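Side-chain contacts in 3-hexulose-6-phosphate isomerase (Methanocaldococcus jannaschii, PDB 1JEO), which catalyses the interconversion of 3-hexulose 6-phosphate and fructose 6-phosphate, an isomerisation on the route to ribose 5-phosphate: residues K29-I34 / M162-L167; D35-A40 / L65-Y70; K18-Y21 / E25-N28. All blocks are in the same frame, centred on the assembly; numbering follows the deposited sequence.

Contact 1 (K29-I34 / M162-L167); sequences KLDSLI and MKRLNL
I34 and R164 make the nearest backbone approach, with their CA atoms 9.6 Å apart, so it is side chains that bridge helix 24-39 and the C-terminal end of helix 144-164. Both helices belong to the SIS fold, an alpha/beta domain built on a parallel sheet, and here they meet at the margin of their packing, partly open to solvent.

R164, the last helical residue of its segment, does most of the reaching. Its CG lies anti to the carbonyl carbon (chi1 -65°), and from there the chain runs extended to NE, long enough to lay the guanidinium against the flank of the other helix. D31 receives it in a salt bridge through OD1. The main bond runs from R164 NH2 to D31 OD1 at 2.8 Å and is nearly straight, 165° at the hydrogen; it meets the oxygen almost along the C-O axis and stays in the guanidinium plane. NH1 of R164 adds a weak, bent bond to the same D31 OD1 at 3.3 Å. One carboxylate oxygen thus takes both nitrogens, and the two flat groups are turned 61° against each other instead of lying in a common plane.

I34 meets the guanidinium from a second direction. Its side chain crosses the arginine at about a right angle. Deeper in, L30 and L33 of the same helix pack on V157, and L33 also on F153, so the polar bridge borders an apolar interface. With D31 at the edge and I34 over one face, the guanidinium is probably limited in how far it can turn. The methyl carbon CD1 of I34 stands over the centre of that face, 3.8 Å from R164 CZ.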
ATOM      1  N   LYS A  29     -10.689   7.748   2.774  1.00 20.89           N
ATOM      2  CA  LYS A  29      -9.907   6.736   2.053  1.00 20.59           C
ATOM      3  C   LYS A  29      -8.915   6.044   2.996  1.00 20.31           C
ATOM      4  O   LYS A  29      -8.780   4.816   2.967  1.00 20.23           O
ATOM      5  CB  LYS A  29      -9.172   7.358   0.858  1.00 26.04           C
ATOM      6  CG  LYS A  29     -10.088   7.791  -0.283  1.00 26.11           C
ATOM      7  CD  LYS A  29      -9.291   8.303  -1.471  1.00 26.35           C
ATOM      8  CE  LYS A  29     -10.189   8.728  -2.626  1.00 26.65           C
ATOM      9  NZ  LYS A  29     -10.908   7.585  -3.263  1.00 27.39           N
ATOM     10  N   LEU A  30      -8.303   6.836   3.881  1.00 17.77           N
ATOM     11  CA  LEU A  30      -7.346   6.345   4.879  1.00 17.68           C
ATOM     12  C   LEU A  30      -8.067   5.500   5.932  1.00 17.56           C
ATOM     13  O   LEU A  30      -7.577   4.431   6.306  1.00 17.27           O
ATOM     14  CB  LEU A  30      -6.614   7.524   5.547  1.00 24.85           C
ATOM     15  CG  LEU A  30      -5.668   7.298   6.741  1.00 25.10           C
ATOM     16  CD1 LEU A  30      -4.479   6.425   6.342  1.00 24.72           C
ATOM     17  CD2 LEU A  30      -5.188   8.631   7.278  1.00 24.99           C
ATOM     18  N   ASP A  31      -9.235   5.980   6.379  1.00 23.50           N
ATOM     19  CA  ASP A  31     -10.060   5.289   7.378  1.00 23.40           C
ATOM     20  C   ASP A  31     -10.574   3.958   6.844  1.00 23.04           C
ATOM     21  O   ASP A  31     -10.585   2.962   7.568  1.00 23.22           O
ATOM     22  CB  ASP A  31     -11.250   6.153   7.823  1.00 34.96           C
ATOM     23  CG  ASP A  31     -10.847   7.293   8.756  1.00 35.68           C
ATOM     24  OD1 ASP A  31      -9.730   7.277   9.310  1.00 36.03           O
ATOM     25  OD2 ASP A  31     -11.665   8.220   8.939  1.00 36.42           O
ATOM     26  N   SER A  32     -10.936   3.946   5.560  1.00 21.43           N
ATOM     27  CA  SER A  32     -11.437   2.748   4.886  1.00 20.71           C
ATOM     28  C   SER A  32     -10.325   1.709   4.724  1.00 20.46           C
ATOM     29  O   SER A  32     -10.557   0.528   4.961  1.00 19.95           O
ATOM     30  CB  SER A  32     -12.045   3.103   3.526  1.00 29.41           C
ATOM     31  OG  SER A  32     -12.677   1.984   2.936  1.00 29.87           O
ATOM     32  N   LEU A  33      -9.111   2.169   4.399  1.00 19.56           N
ATOM     33  CA  LEU A  33      -7.942   1.289   4.234  1.00 19.48           C
ATOM     34  C   LEU A  33      -7.625   0.572   5.552  1.00 19.42           C
ATOM     35  O   LEU A  33      -7.470  -0.648   5.566  1.00 19.25           O
ATOM     36  CB  LEU A  33      -6.712   2.089   3.744  1.00 20.48           C
ATOM     37  CG  LEU A  33      -5.287   1.484   3.711  1.00 20.31           C
ATOM     38  CD1 LEU A  33      -5.192   0.272   2.806  1.00 20.12           C
ATOM     39  CD2 LEU A  33      -4.294   2.535   3.258  1.00 20.14           C
ATOM     40  N   ILE A  34      -7.623   1.335   6.647  1.00 20.41           N
ATOM     41  CA  ILE A  34      -7.347   0.832   7.996  1.00 20.46           C
ATOM     42  C   ILE A  34      -8.445  -0.124   8.489  1.00 20.25           C
ATOM     43  O   ILE A  34      -8.137  -1.167   9.069  1.00 20.35           O
ATOM     44  CB  ILE A  34      -7.130   2.024   8.987  1.00 22.90           C
ATOM     45  CG1 ILE A  34      -5.853   2.779   8.598  1.00 23.05           C
ATOM     46  CG2 ILE A  34      -7.038   1.546  10.445  1.00 23.04           C
ATOM     47  CD1 ILE A  34      -5.693   4.110   9.270  1.00 22.85           C
ATOM     48  N   MET A 162      -1.024   1.766  14.719  1.00 23.98           N
ATOM     49  CA  MET A 162      -0.425   1.639  16.052  1.00 25.47           C
ATOM     50  C   MET A 162      -1.111   2.546  17.082  1.00 26.29           C
ATOM     51  O   MET A 162      -1.275   2.153  18.235  1.00 25.97           O
ATOM     52  CB  MET A 162       1.072   1.952  16.014  1.00 23.99           C
ATOM     53  CG  MET A 162       1.926   0.935  15.284  1.00 24.22           C
ATOM     54  SD  MET A 162       3.702   1.232  15.477  1.00 25.04           S
ATOM     55  CE  MET A 162       3.967   2.212  14.218  1.00 24.18           C
ATOM     56  N   LYS A 163      -1.535   3.733  16.638  1.00 30.27           N
ATOM     57  CA  LYS A 163      -2.235   4.721  17.475  1.00 31.75           C
ATOM     58  C   LYS A 163      -3.635   4.256  17.870  1.00 32.75           C
ATOM     59  O   LYS A 163      -4.039   4.403  19.026  1.00 32.91           O
ATOM     60  CB  LYS A 163      -2.395   6.049  16.729  1.00 26.93           C
ATOM     61  CG  LYS A 163      -1.154   6.875  16.560  1.00 26.98           C
ATOM     62  CD  LYS A 163      -1.485   8.112  15.747  1.00 26.73           C
ATOM     63  CE  LYS A 163      -0.287   9.000  15.573  1.00 26.89           C
ATOM     64  NZ  LYS A 163      -0.566  10.140  14.660  1.00 26.80           N
ATOM     65  N   ARG A 164      -4.363   3.703  16.899  1.00 25.94           N
ATOM     66  CA  ARG A 164      -5.735   3.226  17.100  1.00 27.20           C
ATOM     67  C   ARG A 164      -5.857   1.937  17.899  1.00 27.99           C
ATOM     68  O   ARG A 164      -6.857   1.726  18.589  1.00 28.06           O
ATOM     69  CB  ARG A 164      -6.448   3.075  15.754  1.00 49.38           C
ATOM     70  CG  ARG A 164      -6.646   4.391  15.028  1.00 49.89           C
ATOM     71  CD  ARG A 164      -7.189   4.185  13.631  1.00 50.14           C
ATOM     72  NE  ARG A 164      -7.099   5.411  12.843  1.00 50.38           N
ATOM     73  CZ  ARG A 164      -7.917   5.734  11.844  1.00 50.49           C
ATOM     74  NH1 ARG A 164      -8.912   4.926  11.495  1.00 50.62           N
ATOM     75  NH2 ARG A 164      -7.718   6.859  11.172  1.00 50.59           N
ATOM     76  N   LEU A 165      -4.840   1.085  17.806  1.00 26.65           N
ATOM     77  CA  LEU A 165      -4.837  -0.191  18.519  1.00 27.86           C
ATOM     78  C   LEU A 165      -3.933  -0.207  19.760  1.00 28.61           C
ATOM     79  O   LEU A 165      -3.780  -1.252  20.402  1.00 28.65           O
ATOM     80  CB  LEU A 165      -4.478  -1.340  17.562  1.00 30.61           C
ATOM     81  CG  LEU A 165      -5.345  -1.596  16.321  1.00 30.85           C
ATOM     82  CD1 LEU A 165      -4.786  -2.789  15.549  1.00 30.88           C
ATOM     83  CD2 LEU A 165      -6.809  -1.836  16.706  1.00 30.71           C
ATOM     84  N   ASN A 166      -3.368   0.960  20.098  1.00 29.51           N
ATOM     85  CA  ASN A 166      -2.467   1.165  21.251  1.00 30.60           C
ATOM     86  C   ASN A 166      -1.237   0.239  21.285  1.00 31.04           C
ATOM     87  O   ASN A 166      -0.892  -0.335  22.324  1.00 31.07           O
ATOM     88  CB  ASN A 166      -3.242   1.114  22.583  1.00133.74           C
ATOM     89  CG  ASN A 166      -4.101   2.342  22.805  1.00134.26           C
ATOM     90  OD1 ASN A 166      -3.620   3.368  23.285  1.00 58.04           O
ATOM     91  ND2 ASN A 166      -5.381   2.244  22.461  1.00 58.04           N
ATOM     92  N   LEU A 167      -0.591   0.095  20.127  1.00 27.51           N
ATOM     93  CA  LEU A 167       0.593  -0.750  19.984  1.00 27.99           C
ATOM     94  C   LEU A 167       1.873   0.049  20.168  1.00 28.29           C
ATOM     95  O   LEU A 167       1.938   1.229  19.807  1.00 28.21           O
ATOM     96  CB  LEU A 167       0.606  -1.444  18.615  1.00 34.94           C
ATOM     97  CG  LEU A 167      -0.619  -2.269  18.194  1.00 35.17           C
ATOM     98  CD1 LEU A 167      -0.442  -2.734  16.759  1.00 35.22           C
ATOM     99  CD2 LEU A 167      -0.857  -3.459  19.124  1.00 35.45           C
TER

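Contact 2 (D35-A40 / L65-Y70); sequences DRIIKA and LGFKSY
F67 packs against I37 and I38 in an apolar contact, where the last turns of helix 24-39 meet the connection between helix 49-64 and strand 69-71. That connection belongs to a beta-alpha-beta crossover of the SIS domain, running from strand 43-46 through helix 49-64 to its parallel neighbour 69-71. No hydrogen bond joins the two segments.

The F67 ring does the work. I37 crosses it at about a right angle and sets CG2 over one face in a CH-pi contact, 4.0 Å from the ring centroid and 15° off the normal, displaced toward the CE2 and CZ rim. In I37 this branch is the one anti to the backbone N, while CG1 takes the place beside it. The main chain contributes as well: I37 O lies 3.7 Å from F67 CE2. I38 starts out pointing away, yet it still brushes the ring, with CA 4.1 Å from F67 CE2 and CG1 4.3 Å from F67 CZ.

Just before the phenylalanine, G66 ends helix 49-64 in a Schellman motif, its positive phi turning the chain toward the sheet. K68, the centre of an inverse gamma turn, then pairs through its backbone with I43. Around the contact, L62 of helix 49-64 and I161 of helix 144-164 touch both I37 and F67, while F58 of helix 49-64 and L85 of strand 85-89 also pack on I37.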
ATOM      1  N   ASP A  35      -9.703   0.210   8.199  1.00 21.53           N
ATOM      2  CA  ASP A  35     -10.859  -0.603   8.595  1.00 21.72           C
ATOM      3  C   ASP A  35     -10.826  -1.981   7.917  1.00 21.32           C
ATOM      4  O   ASP A  35     -11.040  -3.004   8.575  1.00 21.21           O
ATOM      5  CB  ASP A  35     -12.165   0.135   8.261  1.00 52.60           C
ATOM      6  CG  ASP A  35     -13.376  -0.451   8.970  1.00 54.02           C
ATOM      7  OD1 ASP A  35     -13.298  -0.708  10.191  1.00 54.94           O
ATOM      8  OD2 ASP A  35     -14.412  -0.650   8.301  1.00 55.16           O
ATOM      9  N   ARG A  36     -10.475  -1.989   6.628  1.00 18.01           N
ATOM     10  CA  ARG A  36     -10.370  -3.215   5.827  1.00 17.54           C
ATOM     11  C   ARG A  36      -9.203  -4.100   6.269  1.00 17.27           C
ATOM     12  O   ARG A  36      -9.311  -5.323   6.218  1.00 17.25           O
ATOM     13  CB  ARG A  36     -10.231  -2.879   4.342  1.00 26.83           C
ATOM     14  CG  ARG A  36     -11.491  -2.320   3.726  1.00 27.21           C
ATOM     15  CD  ARG A  36     -11.215  -1.804   2.332  1.00 27.77           C
ATOM     16  NE  ARG A  36     -12.307  -0.983   1.818  1.00 28.34           N
ATOM     17  CZ  ARG A  36     -13.199  -1.384   0.915  1.00 28.54           C
ATOM     18  NH1 ARG A  36     -13.146  -2.607   0.404  1.00 28.89           N
ATOM     19  NH2 ARG A  36     -14.150  -0.552   0.523  1.00 29.00           N
ATOM     20  N   ILE A  37      -8.117  -3.471   6.734  1.00 21.53           N
ATOM     21  CA  ILE A  37      -6.919  -4.171   7.228  1.00 21.59           C
ATOM     22  C   ILE A  37      -7.221  -4.895   8.555  1.00 21.92           C
ATOM     23  O   ILE A  37      -6.825  -6.053   8.736  1.00 21.53           O
ATOM     24  CB  ILE A  37      -5.692  -3.181   7.360  1.00 21.70           C
ATOM     25  CG1 ILE A  37      -5.097  -2.897   5.972  1.00 21.33           C
ATOM     26  CG2 ILE A  37      -4.597  -3.730   8.301  1.00 21.61           C
ATOM     27  CD1 ILE A  37      -4.019  -1.808   5.946  1.00 20.71           C
ATOM     28  N   ILE A  38      -7.972  -4.231   9.437  1.00 24.14           N
ATOM     29  CA  ILE A  38      -8.357  -4.783  10.744  1.00 24.49           C
ATOM     30  C   ILE A  38      -9.425  -5.891  10.627  1.00 24.35           C
ATOM     31  O   ILE A  38      -9.388  -6.882  11.371  1.00 24.29           O
ATOM     32  CB  ILE A  38      -8.803  -3.628  11.717  1.00 29.59           C
ATOM     33  CG1 ILE A  38      -7.593  -2.738  12.038  1.00 29.74           C
ATOM     34  CG2 ILE A  38      -9.399  -4.174  13.030  1.00 29.61           C
ATOM     35  CD1 ILE A  38      -7.932  -1.422  12.722  1.00 30.11           C
ATOM     36  N   LYS A  39     -10.318  -5.750   9.648  1.00 25.18           N
ATOM     37  CA  LYS A  39     -11.398  -6.713   9.425  1.00 25.22           C
ATOM     38  C   LYS A  39     -11.029  -7.928   8.579  1.00 24.57           C
ATOM     39  O   LYS A  39     -11.732  -8.941   8.613  1.00 24.70           O
ATOM     40  CB  LYS A  39     -12.626  -6.016   8.832  1.00 51.77           C
ATOM     41  CG  LYS A  39     -13.390  -5.156   9.826  1.00 53.07           C
ATOM     42  CD  LYS A  39     -14.566  -4.471   9.161  1.00 54.05           C
ATOM     43  CE  LYS A  39     -15.396  -3.694  10.166  1.00 54.70           C
ATOM     44  NZ  LYS A  39     -16.499  -2.950   9.492  1.00 55.31           N
ATOM     45  N   ALA A  40      -9.927  -7.837   7.835  1.00 22.12           N
ATOM     46  CA  ALA A  40      -9.475  -8.940   6.982  1.00 21.10           C
ATOM     47  C   ALA A  40      -8.882 -10.106   7.764  1.00 20.57           C
ATOM     48  O   ALA A  40      -8.324  -9.915   8.846  1.00 20.64           O
ATOM     49  CB  ALA A  40      -8.466  -8.445   5.967  1.00 21.50           C
ATOM     50  N   LEU A  65       3.207  -6.001  13.264  1.00 21.23           N
ATOM     51  CA  LEU A  65       2.093  -5.589  14.116  1.00 21.55           C
ATOM     52  C   LEU A  65       1.135  -6.725  14.500  1.00 21.59           C
ATOM     53  O   LEU A  65       0.196  -6.508  15.271  1.00 22.36           O
ATOM     54  CB  LEU A  65       1.318  -4.433  13.471  1.00 23.24           C
ATOM     55  CG  LEU A  65       2.046  -3.117  13.169  1.00 23.35           C
ATOM     56  CD1 LEU A  65       1.023  -2.098  12.718  1.00 23.13           C
ATOM     57  CD2 LEU A  65       2.803  -2.600  14.379  1.00 23.45           C
ATOM     58  N   GLY A  66       1.365  -7.919  13.950  1.00 22.97           N
ATOM     59  CA  GLY A  66       0.535  -9.070  14.280  1.00 22.67           C
ATOM     60  C   GLY A  66      -0.486  -9.548  13.275  1.00 22.45           C
ATOM     61  O   GLY A  66      -1.193 -10.518  13.545  1.00 22.40           O
ATOM     62  N   PHE A  67      -0.577  -8.878  12.128  1.00 18.66           N
ATOM     63  CA  PHE A  67      -1.521  -9.265  11.078  1.00 18.50           C
ATOM     64  C   PHE A  67      -0.957 -10.419  10.258  1.00 18.33           C
ATOM     65  O   PHE A  67       0.257 -10.624  10.236  1.00 18.36           O
ATOM     66  CB  PHE A  67      -1.793  -8.082  10.142  1.00 23.02           C
ATOM     67  CG  PHE A  67      -2.469  -6.919  10.807  1.00 23.40           C
ATOM     68  CD1 PHE A  67      -1.722  -5.806  11.228  1.00 23.14           C
ATOM     69  CD2 PHE A  67      -3.859  -6.928  11.021  1.00 23.35           C
ATOM     70  CE1 PHE A  67      -2.349  -4.704  11.863  1.00 23.47           C
ATOM     71  CE2 PHE A  67      -4.507  -5.837  11.654  1.00 23.27           C
ATOM     72  CZ  PHE A  67      -3.747  -4.719  12.077  1.00 23.34           C
ATOM     73  N   LYS A  68      -1.843 -11.196   9.630  1.00 20.61           N
ATOM     74  CA  LYS A  68      -1.431 -12.306   8.762  1.00 20.10           C
ATOM     75  C   LYS A  68      -1.222 -11.660   7.388  1.00 19.59           C
ATOM     76  O   LYS A  68      -2.152 -11.519   6.588  1.00 18.92           O
ATOM     77  CB  LYS A  68      -2.488 -13.420   8.737  1.00 47.30           C
ATOM     78  CG  LYS A  68      -2.634 -14.150  10.079  1.00 48.09           C
ATOM     79  CD  LYS A  68      -3.265 -15.537   9.945  1.00 48.71           C
ATOM     80  CE  LYS A  68      -4.780 -15.482   9.782  1.00 49.33           C
ATOM     81  NZ  LYS A  68      -5.374 -16.840   9.592  1.00 49.53           N
ATOM     82  N   SER A  69      -0.006 -11.155   7.201  1.00 21.89           N
ATOM     83  CA  SER A  69       0.401 -10.444   5.995  1.00 21.32           C
ATOM     84  C   SER A  69       1.223 -11.302   5.052  1.00 20.40           C
ATOM     85  O   SER A  69       2.034 -12.119   5.496  1.00 20.07           O
ATOM     86  CB  SER A  69       1.208  -9.212   6.397  1.00 27.63           C
ATOM     87  OG  SER A  69       1.461  -8.371   5.290  1.00 29.06           O
ATOM     88  N   TYR A  70       0.993 -11.137   3.748  1.00 17.76           N
ATOM     89  CA  TYR A  70       1.710 -11.894   2.721  1.00 16.83           C
ATOM     90  C   TYR A  70       1.998 -11.055   1.490  1.00 16.25           C
ATOM     91  O   TYR A  70       1.285 -10.091   1.199  1.00 15.68           O
ATOM     92  CB  TYR A  70       0.899 -13.128   2.270  1.00 22.23           C
ATOM     93  CG  TYR A  70       0.627 -14.146   3.355  1.00 23.26           C
ATOM     94  CD1 TYR A  70      -0.653 -14.244   3.946  1.00 23.63           C
ATOM     95  CD2 TYR A  70       1.659 -14.979   3.844  1.00 23.74           C
ATOM     96  CE1 TYR A  70      -0.899 -15.150   5.016  1.00 24.18           C
ATOM     97  CE2 TYR A  70       1.423 -15.891   4.912  1.00 24.25           C
ATOM     98  CZ  TYR A  70       0.142 -15.964   5.488  1.00 24.71           C
ATOM     99  OH  TYR A  70      -0.094 -16.837   6.523  1.00 25.73           O
TER

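Contact 3 (K18-Y21 / E25-N28); sequences KKFY and EWKN
The side chains of K19 and W26 run alongside each other in the same direction, where the short helix 19-22 turns into helix 24-39. From its root outward, the lysine covers the indole: K19 CB sits 3.9 Å from W26 CG. Two bonds on, CD passes W26 NE1 at 4.0 Å. A bend at chi3 (-59°) then folds the chain over the ring, and CE makes a CH-pi contact with the six-membered ring. At the tip, NZ stands over the face of that same ring, 3.7 Å from its centroid and 19° off the normal, displaced toward the rim and nearest to W26 CZ2. This is a cation-pi interaction in which the methylenes cover the indole along its length before the ammonium settles on the benzo part.

F20 meets the tryptophan differently. The two rings form an offset edge-to-face pair, W26 presenting its edge to the face of F20, with the planes at 81° and the centroids 5.5 Å apart. F20 CZ comes within 3.7 Å of W26 CE3, and F20 CD2 lies 3.2 Å from the backbone oxygen W26 O.

The main chain joins in where the two helices meet: K19 O lies 3.4 Å from W26 CB, and K27 CA makes a CA-H...O contact to F20 O at 3.6 Å.

Away from the substrate-binding site, this corner sits on the surface, but its inner side is covered. The F20 ring meets that of F153 on helix 144-164 and touches L132, W26 rests on P131 just past strand 128-130, and Y21 packs on L156 and E160 of helix 144-164.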
ATOM      1  N   LYS A  18      -0.801  15.598   3.449  1.00 19.89           N
ATOM      2  CA  LYS A  18      -1.514  16.355   4.486  1.00 19.25           C
ATOM      3  C   LYS A  18      -3.035  16.238   4.315  1.00 18.64           C
ATOM      4  O   LYS A  18      -3.772  16.277   5.301  1.00 18.61           O
ATOM      5  CB  LYS A  18      -1.080  17.832   4.466  1.00 51.03           C
ATOM      6  CG  LYS A  18      -1.478  18.639   5.700  1.00 51.02           C
ATOM      7  CD  LYS A  18      -0.993  20.080   5.630  1.00 51.21           C
ATOM      8  CE  LYS A  18      -1.465  20.875   6.848  1.00 51.03           C
ATOM      9  NZ  LYS A  18      -0.985  22.289   6.841  1.00 50.85           N
ATOM     10  N   LYS A  19      -3.476  16.008   3.072  1.00 20.91           N
ATOM     11  CA  LYS A  19      -4.899  15.857   2.717  1.00 20.39           C
ATOM     12  C   LYS A  19      -5.583  14.730   3.491  1.00 19.95           C
ATOM     13  O   LYS A  19      -6.769  14.821   3.807  1.00 19.74           O
ATOM     14  CB  LYS A  19      -5.062  15.550   1.224  1.00 47.27           C
ATOM     15  CG  LYS A  19      -4.577  16.610   0.249  1.00 47.61           C
ATOM     16  CD  LYS A  19      -4.851  16.206  -1.213  1.00 47.86           C
ATOM     17  CE  LYS A  19      -4.184  14.879  -1.605  1.00 48.11           C
ATOM     18  NZ  LYS A  19      -4.306  14.564  -3.051  1.00 48.38           N
ATOM     19  N   PHE A  20      -4.822  13.676   3.796  1.00 22.13           N
ATOM     20  CA  PHE A  20      -5.327  12.510   4.527  1.00 21.91           C
ATOM     21  C   PHE A  20      -5.671  12.770   5.996  1.00 22.02           C
ATOM     22  O   PHE A  20      -6.285  11.924   6.658  1.00 22.09           O
ATOM     23  CB  PHE A  20      -4.343  11.339   4.406  1.00 23.24           C
ATOM     24  CG  PHE A  20      -4.238  10.780   3.014  1.00 22.54           C
ATOM     25  CD1 PHE A  20      -3.168  11.147   2.178  1.00 22.18           C
ATOM     26  CD2 PHE A  20      -5.219   9.896   2.520  1.00 22.26           C
ATOM     27  CE1 PHE A  20      -3.069  10.644   0.852  1.00 22.02           C
ATOM     28  CE2 PHE A  20      -5.141   9.380   1.201  1.00 22.13           C
ATOM     29  CZ  PHE A  20      -4.058   9.758   0.362  1.00 22.05           C
ATOM     30  N   TYR A  21      -5.296  13.955   6.478  1.00 28.48           N
ATOM     31  CA  TYR A  21      -5.543  14.374   7.855  1.00 28.84           C
ATOM     32  C   TYR A  21      -6.499  15.571   7.944  1.00 29.04           C
ATOM     33  O   TYR A  21      -7.228  15.707   8.929  1.00 28.86           O
ATOM     34  CB  TYR A  21      -4.220  14.759   8.540  1.00 27.02           C
ATOM     35  CG  TYR A  21      -3.196  13.649   8.642  1.00 27.27           C
ATOM     36  CD1 TYR A  21      -2.176  13.518   7.676  1.00 27.50           C
ATOM     37  CD2 TYR A  21      -3.226  12.732   9.714  1.00 27.36           C
ATOM     38  CE1 TYR A  21      -1.198  12.487   7.772  1.00 27.68           C
ATOM     39  CE2 TYR A  21      -2.254  11.697   9.826  1.00 27.56           C
ATOM     40  CZ  TYR A  21      -1.247  11.587   8.850  1.00 27.72           C
ATOM     41  OH  TYR A  21      -0.294  10.605   8.961  1.00 28.05           O
ATOM     42  N   GLU A  25     -12.767  13.880   2.356  1.00 27.69           N
ATOM     43  CA  GLU A  25     -12.821  12.881   1.280  1.00 27.80           C
ATOM     44  C   GLU A  25     -11.586  11.981   1.236  1.00 27.48           C
ATOM     45  O   GLU A  25     -11.678  10.802   0.885  1.00 27.39           O
ATOM     46  CB  GLU A  25     -13.054  13.551  -0.084  1.00 65.34           C
ATOM     47  CG  GLU A  25     -12.272  14.845  -0.307  1.00 66.34           C
ATOM     48  CD  GLU A  25     -12.246  15.322  -1.754  1.00 67.17           C
ATOM     49  OE1 GLU A  25     -12.889  14.699  -2.628  1.00 67.87           O
ATOM     50  OE2 GLU A  25     -11.574  16.343  -2.015  1.00 67.69           O
ATOM     51  N   TRP A  26     -10.448  12.535   1.651  1.00 23.37           N
ATOM     52  CA  TRP A  26      -9.189  11.799   1.674  1.00 22.96           C
ATOM     53  C   TRP A  26      -8.996  11.051   2.984  1.00 22.50           C
ATOM     54  O   TRP A  26      -8.427   9.964   2.993  1.00 22.41           O
ATOM     55  CB  TRP A  26      -8.012  12.729   1.383  1.00 24.37           C
ATOM     56  CG  TRP A  26      -8.029  13.273  -0.011  1.00 25.14           C
ATOM     57  CD1 TRP A  26      -8.577  14.455  -0.419  1.00 25.22           C
ATOM     58  CD2 TRP A  26      -7.513  12.641  -1.189  1.00 25.45           C
ATOM     59  NE1 TRP A  26      -8.448  14.600  -1.779  1.00 25.35           N
ATOM     60  CE2 TRP A  26      -7.799  13.504  -2.282  1.00 25.57           C
ATOM     61  CE3 TRP A  26      -6.839  11.424  -1.434  1.00 25.69           C
ATOM     62  CZ2 TRP A  26      -7.431  13.190  -3.616  1.00 25.99           C
ATOM     63  CZ3 TRP A  26      -6.469  11.105  -2.764  1.00 25.80           C
ATOM     64  CH2 TRP A  26      -6.772  11.994  -3.838  1.00 25.89           C
ATOM     65  N   LYS A  27      -9.540  11.609   4.070  1.00 23.98           N
ATOM     66  CA  LYS A  27      -9.486  11.012   5.411  1.00 23.44           C
ATOM     67  C   LYS A  27     -10.309   9.720   5.389  1.00 23.10           C
ATOM     68  O   LYS A  27      -9.952   8.736   6.043  1.00 23.28           O
ATOM     69  CB  LYS A  27     -10.084  11.973   6.445  1.00 56.62           C
ATOM     70  CG  LYS A  27      -9.725  11.670   7.906  1.00 56.61           C
ATOM     71  CD  LYS A  27     -10.770  12.210   8.898  1.00 57.02           C
ATOM     72  CE  LYS A  27     -10.939  13.733   8.853  1.00 57.11           C
ATOM     73  NZ  LYS A  27      -9.698  14.459   9.225  1.00 57.68           N
ATOM     74  N   ASN A  28     -11.381   9.734   4.590  1.00 23.96           N
ATOM     75  CA  ASN A  28     -12.281   8.596   4.421  1.00 23.60           C
ATOM     76  C   ASN A  28     -11.555   7.433   3.740  1.00 22.89           C
ATOM     77  O   ASN A  28     -11.780   6.282   4.100  1.00 22.50           O
ATOM     78  CB  ASN A  28     -13.523   9.004   3.614  1.00 44.91           C
ATOM     79  CG  ASN A  28     -14.478   7.842   3.374  1.00 45.17           C
ATOM     80  OD1 ASN A  28     -14.615   7.364   2.246  1.00 31.06           O
ATOM     81  ND2 ASN A  28     -15.096   7.348   4.440  1.00 31.06           N
TER

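Helix 24-39 runs through all three contacts. Contact 3 uses its N-terminal end, contact 1 its middle and contact 2 its last turns. Contacts 1 and 2 have centres about 11 Å apart and touch through L165 and F67, with M162 and L167 also packing on L65. The centres of contacts 1 and 3 are about 13 Å apart, and the two meet at L30 and F20, whereas those of contacts 2 and 3 are about 21 Å apart and these two do not touch. Along the chain contact 3 closes first; contact 1 then spans the long excursion to helix 144-164, within which contact 2 falls. One helix is thereby tied to the N-terminal corner, the first crossover and a late helix of the SIS domain.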